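Local atomic coordinates of hypothetical protein BT_3535 (Bacteroides thetaiotaomicron VPI-5482, PDB entry 3KNY), a protein that is of unknown function but has a two-domain architecture and is probably a bacterial lipoprotein. Residues A25-I30 / R52-Y57; K90-L95 / T213-P218. All blocks are in the same frame, centred on the assembly; numbering follows the deposited sequence.

Contact 1 (A25-I30 / R52-Y57)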
loop_
_atom_site.group_PDB
_atom_site.type_symbol
_atom_site.label_atom_id
_atom_site.label_comp_id
_atom_site.label_asym_id
_atom_site.label_seq_id
_atom_site.Cartn_x
_atom_site.Cartn_y
_atom_site.Cartn_z
ATOM N N ALA A 25 4.704 -5.206 6.381
ATOM C CA ALA A 25 5.134 -6.549 6.794
ATOM C C ALA A 25 5.550 -7.383 5.578
ATOM O O ALA A 25 4.783 -7.503 4.628
ATOM C CB ALA A 25 4.006 -7.269 7.566
ATOM N N PRO A 26 6.758 -7.967 5.603
ATOM C CA PRO A 26 7.202 -8.878 4.537
ATOM C C PRO A 26 6.253 -10.043 4.381
ATOM O O PRO A 26 5.640 -10.453 5.368
ATOM C CB PRO A 26 8.532 -9.430 5.060
ATOM C CG PRO A 26 8.987 -8.502 6.146
ATOM C CD PRO A 26 7.786 -7.756 6.641
ATOM N N LEU A 27 6.162 -10.596 3.177
ATOM C CA LEU A 27 5.280 -11.734 2.921
ATOM C C LEU A 27 5.380 -12.829 3.976
ATOM O O LEU A 27 6.455 -13.112 4.543
ATOM C CB LEU A 27 5.565 -12.383 1.567
ATOM C CG LEU A 27 5.047 -11.751 0.283
ATOM C CD1 LEU A 27 5.156 -12.816 -0.784
ATOM C CD2 LEU A 27 3.598 -11.254 0.385
ATOM N N ASN A 28 4.242 -13.453 4.236
ATOM C CA ASN A 28 4.174 -14.541 5.199
ATOM C C ASN A 28 4.725 -14.193 6.598
ATOM O O ASN A 28 5.226 -15.057 7.294
ATOM C CB ASN A 28 4.847 -15.777 4.603
ATOM C CG ASN A 28 4.258 -16.150 3.257
ATOM O OD1 ASN A 28 3.088 -16.542 3.162
ATOM N ND2 ASN A 28 5.058 -16.011 2.202
ATOM N N THR A 29 4.619 -12.928 6.998
ATOM C CA THR A 29 4.878 -12.522 8.371
ATOM C C THR A 29 3.791 -11.545 8.843
ATOM O O THR A 29 3.167 -10.841 8.033
ATOM C CB THR A 29 6.268 -11.859 8.559
ATOM O OG1 THR A 29 6.195 -10.464 8.230
ATOM C CG2 THR A 29 7.335 -12.550 7.733
ATOM N N ILE A 30 3.567 -11.527 10.156
ATOM C CA ILE A 30 2.631 -10.609 10.808
ATOM C C ILE A 30 3.345 -10.058 12.030
ATOM O O ILE A 30 3.888 -10.828 12.795
ATOM C CB ILE A 30 1.318 -11.316 11.225
ATOM C CG1 ILE A 30 0.740 -12.073 10.020
ATOM C CG2 ILE A 30 0.306 -10.306 11.776
ATOM C CD1 ILE A 30 -0.629 -12.672 10.235
ATOM N N ARG A 52 0.310 -12.873 -0.167
ATOM C CA ARG A 52 0.226 -12.151 -1.457
ATOM C C ARG A 52 0.467 -10.659 -1.358
ATOM O O ARG A 52 0.764 -10.035 -2.376
ATOM C CB ARG A 52 -1.153 -12.332 -2.088
ATOM C CG ARG A 52 -1.509 -13.754 -2.389
ATOM C CD ARG A 52 -0.745 -14.258 -3.583
ATOM N NE ARG A 52 -1.204 -15.595 -3.899
ATOM C CZ ARG A 52 -0.793 -16.689 -3.276
ATOM N NH1 ARG A 52 0.128 -16.611 -2.319
ATOM N NH2 ARG A 52 -1.306 -17.870 -3.623
ATOM N N TYR A 53 0.310 -10.091 -0.164
ATOM C CA TYR A 53 0.410 -8.649 0.037
ATOM C C TYR A 53 1.383 -8.358 1.165
ATOM O O TYR A 53 1.466 -9.120 2.139
ATOM C CB TYR A 53 -0.944 -8.054 0.435
ATOM C CG TYR A 53 -2.032 -8.169 -0.590
ATOM C CD1 TYR A 53 -2.834 -9.311 -0.670
ATOM C CD2 TYR A 53 -2.283 -7.116 -1.481
ATOM C CE1 TYR A 53 -3.856 -9.405 -1.628
ATOM C CE2 TYR A 53 -3.290 -7.201 -2.439
ATOM C CZ TYR A 53 -4.073 -8.338 -2.511
ATOM O OH TYR A 53 -5.060 -8.397 -3.459
ATOM N N GLU A 54 2.110 -7.260 1.041
ATOM C CA GLU A 54 2.957 -6.812 2.110
ATOM C C GLU A 54 2.160 -5.722 2.768
ATOM O O GLU A 54 1.927 -4.680 2.165
ATOM C CB GLU A 54 4.308 -6.368 1.586
ATOM C CG GLU A 54 5.139 -7.588 1.157
ATOM C CD GLU A 54 6.404 -7.242 0.398
ATOM O OE1 GLU A 54 6.374 -6.274 -0.421
ATOM O OE2 GLU A 54 7.412 -7.965 0.609
ATOM N N ILE A 55 1.736 -5.992 4.005
ATOM C CA ILE A 55 0.650 -5.270 4.663
ATOM C C ILE A 55 1.120 -4.284 5.740
ATOM O O ILE A 55 1.984 -4.577 6.551
ATOM C CB ILE A 55 -0.342 -6.293 5.293
ATOM C CG1 ILE A 55 -0.815 -7.304 4.237
ATOM C CG2 ILE A 55 -1.535 -5.594 5.904
ATOM C CD1 ILE A 55 -1.719 -8.456 4.755
ATOM N N ASN A 56 0.540 -3.099 5.729
ATOM C CA ASN A 56 0.760 -2.127 6.784
ATOM C C ASN A 56 -0.411 -2.252 7.750
ATOM O O ASN A 56 -1.550 -2.010 7.370
ATOM C CB ASN A 56 0.849 -0.705 6.231
ATOM C CG ASN A 56 0.975 0.327 7.324
ATOM O OD1 ASN A 56 0.475 0.126 8.417
ATOM N ND2 ASN A 56 1.635 1.436 7.038
ATOM N N TYR A 57 -0.108 -2.611 9.001
ATOM C CA TYR A 57 -1.123 -2.843 10.043
ATOM C C TYR A 57 -1.429 -1.598 10.888
ATOM O O TYR A 57 -2.176 -1.691 11.851
ATOM C CB TYR A 57 -0.719 -4.040 10.930
ATOM C CG TYR A 57 -0.770 -5.378 10.195
ATOM C CD1 TYR A 57 -1.983 -6.055 10.002
ATOM C CD2 TYR A 57 0.389 -5.958 9.675
ATOM C CE1 TYR A 57 -2.041 -7.291 9.305
ATOM C CE2 TYR A 57 0.341 -7.185 8.969
ATOM C CZ TYR A 57 -0.878 -7.844 8.796
ATOM O OH TYR A 57 -0.907 -9.043 8.102
#

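Contact 2 (K90-L95 / T213-P218)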
loop_
_atom_site.group_PDB
_atom_site.type_symbol
_atom_site.label_atom_id
_atom_site.label_comp_id
_atom_site.label_asym_id
_atom_site.label_seq_id
_atom_site.Cartn_x
_atom_site.Cartn_y
_atom_site.Cartn_z
ATOM N N LYS A 90 -0.318 -14.783 -7.378
ATOM C CA LYS A 90 1.005 -14.120 -7.392
ATOM C C LYS A 90 1.111 -12.930 -6.449
ATOM O O LYS A 90 0.114 -12.332 -6.065
ATOM C CB LYS A 90 1.307 -13.567 -8.788
ATOM C CG LYS A 90 1.691 -14.584 -9.831
ATOM C CD LYS A 90 1.871 -13.917 -11.218
ATOM C CE LYS A 90 0.548 -13.826 -12.009
ATOM N NZ LYS A 90 -0.013 -15.170 -12.414
ATOM N N TYR A 91 2.342 -12.550 -6.127
ATOM C CA TYR A 91 2.598 -11.345 -5.347
ATOM C C TYR A 91 1.879 -10.169 -5.977
ATOM O O TYR A 91 2.038 -9.940 -7.159
ATOM C CB TYR A 91 4.081 -11.015 -5.334
ATOM C CG TYR A 91 4.381 -9.698 -4.653
ATOM C CD1 TYR A 91 4.294 -9.572 -3.273
ATOM C CD2 TYR A 91 4.728 -8.578 -5.386
ATOM C CE1 TYR A 91 4.555 -8.378 -2.658
ATOM C CE2 TYR A 91 4.986 -7.374 -4.778
ATOM C CZ TYR A 91 4.920 -7.278 -3.410
ATOM O OH TYR A 91 5.182 -6.071 -2.796
ATOM N N GLU A 92 1.124 -9.428 -5.171
ATOM C CA GLU A 92 0.267 -8.316 -5.624
ATOM C C GLU A 92 0.945 -6.955 -5.480
ATOM O O GLU A 92 0.999 -6.176 -6.428
ATOM C CB GLU A 92 -1.009 -8.278 -4.765
ATOM C CG GLU A 92 -2.040 -9.298 -5.148
ATOM C CD GLU A 92 -2.887 -8.826 -6.292
ATOM O OE1 GLU A 92 -3.871 -8.069 -6.064
ATOM O OE2 GLU A 92 -2.545 -9.217 -7.421
ATOM N N GLY A 93 1.408 -6.671 -4.263
ATOM C CA GLY A 93 2.067 -5.421 -3.929
ATOM C C GLY A 93 1.839 -5.084 -2.466
ATOM O O GLY A 93 1.576 -5.963 -1.656
ATOM N N PHE A 94 1.914 -3.806 -2.134
ATOM C CA PHE A 94 1.649 -3.342 -0.781
ATOM C C PHE A 94 0.148 -3.206 -0.516
ATOM O O PHE A 94 -0.636 -3.186 -1.472
ATOM C CB PHE A 94 2.337 -2.021 -0.567
ATOM C CG PHE A 94 3.808 -2.076 -0.822
ATOM C CD1 PHE A 94 4.640 -2.772 0.035
ATOM C CD2 PHE A 94 4.365 -1.443 -1.932
ATOM C CE1 PHE A 94 6.005 -2.835 -0.182
ATOM C CE2 PHE A 94 5.750 -1.490 -2.163
ATOM C CZ PHE A 94 6.572 -2.193 -1.276
ATOM N N LEU A 95 -0.237 -3.170 0.774
ATOM C CA LEU A 95 -1.631 -2.970 1.199
ATOM C C LEU A 95 -1.711 -2.051 2.424
ATOM O O LEU A 95 -0.961 -2.234 3.368
ATOM C CB LEU A 95 -2.294 -4.307 1.521
ATOM C CG LEU A 95 -3.791 -4.306 1.863
ATOM C CD1 LEU A 95 -4.586 -3.869 0.654
ATOM C CD2 LEU A 95 -4.258 -5.699 2.367
ATOM N N THR A 213 3.268 -1.122 -7.103
ATOM C CA THR A 213 1.827 -1.018 -6.932
ATOM C C THR A 213 1.458 -1.176 -5.458
ATOM O O THR A 213 1.925 -2.066 -4.774
ATOM C CB THR A 213 1.075 -2.060 -7.775
ATOM O OG1 THR A 213 1.330 -1.823 -9.167
ATOM C CG2 THR A 213 -0.429 -1.990 -7.555
ATOM N N GLY A 214 0.633 -0.268 -4.980
ATOM C CA GLY A 214 0.119 -0.323 -3.655
ATOM C C GLY A 214 -1.398 -0.362 -3.706
ATOM O O GLY A 214 -2.028 0.310 -4.542
ATOM N N PHE A 215 -1.971 -1.147 -2.794
ATOM C CA PHE A 215 -3.404 -1.319 -2.687
ATOM C C PHE A 215 -3.926 -0.690 -1.412
ATOM O O PHE A 215 -3.227 -0.599 -0.410
ATOM C CB PHE A 215 -3.767 -2.805 -2.751
ATOM C CG PHE A 215 -3.514 -3.428 -4.103
ATOM C CD1 PHE A 215 -2.289 -3.966 -4.409
ATOM C CD2 PHE A 215 -4.505 -3.422 -5.085
ATOM C CE1 PHE A 215 -2.051 -4.539 -5.667
ATOM C CE2 PHE A 215 -4.286 -3.977 -6.339
ATOM C CZ PHE A 215 -3.043 -4.539 -6.627
HETATM N N MSE A 216 -5.175 -0.251 -1.460
HETATM C CA MSE A 216 -5.784 0.418 -0.336
HETATM C C MSE A 216 -7.212 -0.096 -0.111
HETATM O O MSE A 216 -8.017 -0.144 -1.052
HETATM C CB MSE A 216 -5.778 1.913 -0.609
HETATM C CG MSE A 216 -4.407 2.501 -0.572
HETATM SE SE MSE A 216 -4.373 4.324 -1.171
HETATM C CE MSE A 216 -4.271 4.087 -3.085
ATOM N N ILE A 217 -7.514 -0.520 1.119
ATOM C CA ILE A 217 -8.901 -0.826 1.464
ATOM C C ILE A 217 -9.568 0.531 1.660
ATOM O O ILE A 217 -9.241 1.248 2.610
ATOM C CB ILE A 217 -9.081 -1.689 2.741
ATOM C CG1 ILE A 217 -8.442 -3.071 2.561
ATOM C CG2 ILE A 217 -10.593 -1.855 3.049
ATOM C CD1 ILE A 217 -8.829 -4.104 3.643
ATOM N N PRO A 218 -10.486 0.897 0.756
ATOM C CA PRO A 218 -11.131 2.204 0.826
ATOM C C PRO A 218 -11.936 2.376 2.104
ATOM O O PRO A 218 -12.548 1.397 2.534
ATOM C CB PRO A 218 -12.079 2.215 -0.376
ATOM C CG PRO A 218 -12.072 0.854 -0.949
ATOM C CD PRO A 218 -11.098 0.002 -0.232
ATOM O OXT PRO A 218 -12.001 3.455 2.705
#

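Contact 1 (A25-I30 / R52-Y57)
Ala25 N donates to Ile55 O over 2.8 Å with an almost straight N-H...O angle of 170°, the one firm backbone bond between 25-30 and 52-57. Ala25 O receives only a weak, bent bond from Ile55 N and lies 3.2 Å from Glu54 CA, in a CA-H...O contact.

Side chains widen the join at both ends. The methyl CB of Ala25 meets the edge of the Tyr57 ring near its plane, 3.9 Å from CE2. Ile30 crosses Tyr57 at about a right angle, its CG2 branch 4.0 Å from CZ and its CG1 near OH. Within 52-57 itself, Ile55 CG2 lies over one face of the same ring, nearer its margin than its middle, and Trp46 of helix 40-49 meets Tyr57 edge-to-face. At the other end Leu27 lays CD2 on the backbone of strand 53-55, 3.5 Å from Tyr53 O. Glu54, its chain extended beyond CG (chi2 170°), runs alongside Pro26 and Leu27; its carboxylate is taken by Tyr91 OH at OE1 and by Met15 N at OE2, which should fix its rotation.

Pro26 to Thr29 form a type II beta turn, which Thr29 OG1 reinforces by donating to Pro26 O over 2.9 Å alongside the weak backbone bond from Thr29 N. The turn belongs here to a loop laid along a short strand and leading on to helix 40-49.

Contact 2 (K90-L95 / T213-P218)
Phe215 N donates to Phe94 O over 2.8 Å, and Phe94 N to Thr213 O over 3.2 Å. CG of Phe215 is anti to its carbonyl carbon (chi1 -68°), which swings the ring back along 90-95 and brings its edge to two backbone oxygens, Glu92 O, 3.5 Å from CE1, and Phe94 O. The bent Glu92 chain carries OE1 to 3.7 Å from Phe215 CZ; this carboxylate forms a salt bridge with Lys186.

The backbone pairing is that of neighbouring parallel strands, 93-97 and 204-217, in a mixed sheet, with Leu95 and Phe215 on one face and Phe94 on the other. Gly93 adopts backbone angles that suit glycine, and a CB there would strike Thr213 O.

Leu95 has CG anti to its backbone N (chi1 -175°), and its CD1 branch reaches across to Phe215 CB at 3.7 Å. A serine in place of Phe215 would probably leave a gap where the ring meets Glu92 O and OE1. On the opposite face, the Phe94 ring carries Tyr91 OH over its centre, 4.2 Å above the plane.

In the fold
Contacts 1 and 2 illustrate how a sheet can tie distant parts of one chain together. Their centres lie 10 Å apart, and both segments of contact 1 come earlier in the chain than those of contact 2. Strands 53-55, 93-97 and 204-217 run side by side and parallel in one mixed sheet, with 93-97 in the middle. Contact 1 lays the loop before helix 40-49 along the first of them; contact 2 joins the other two. Arg52 CD packs 3.3 Å from Lys90 O where the two sites meet. The C-terminal strand, which also pairs with 188-201, thus brings the helix-bearing N-terminal part together with the later, strand-rich part.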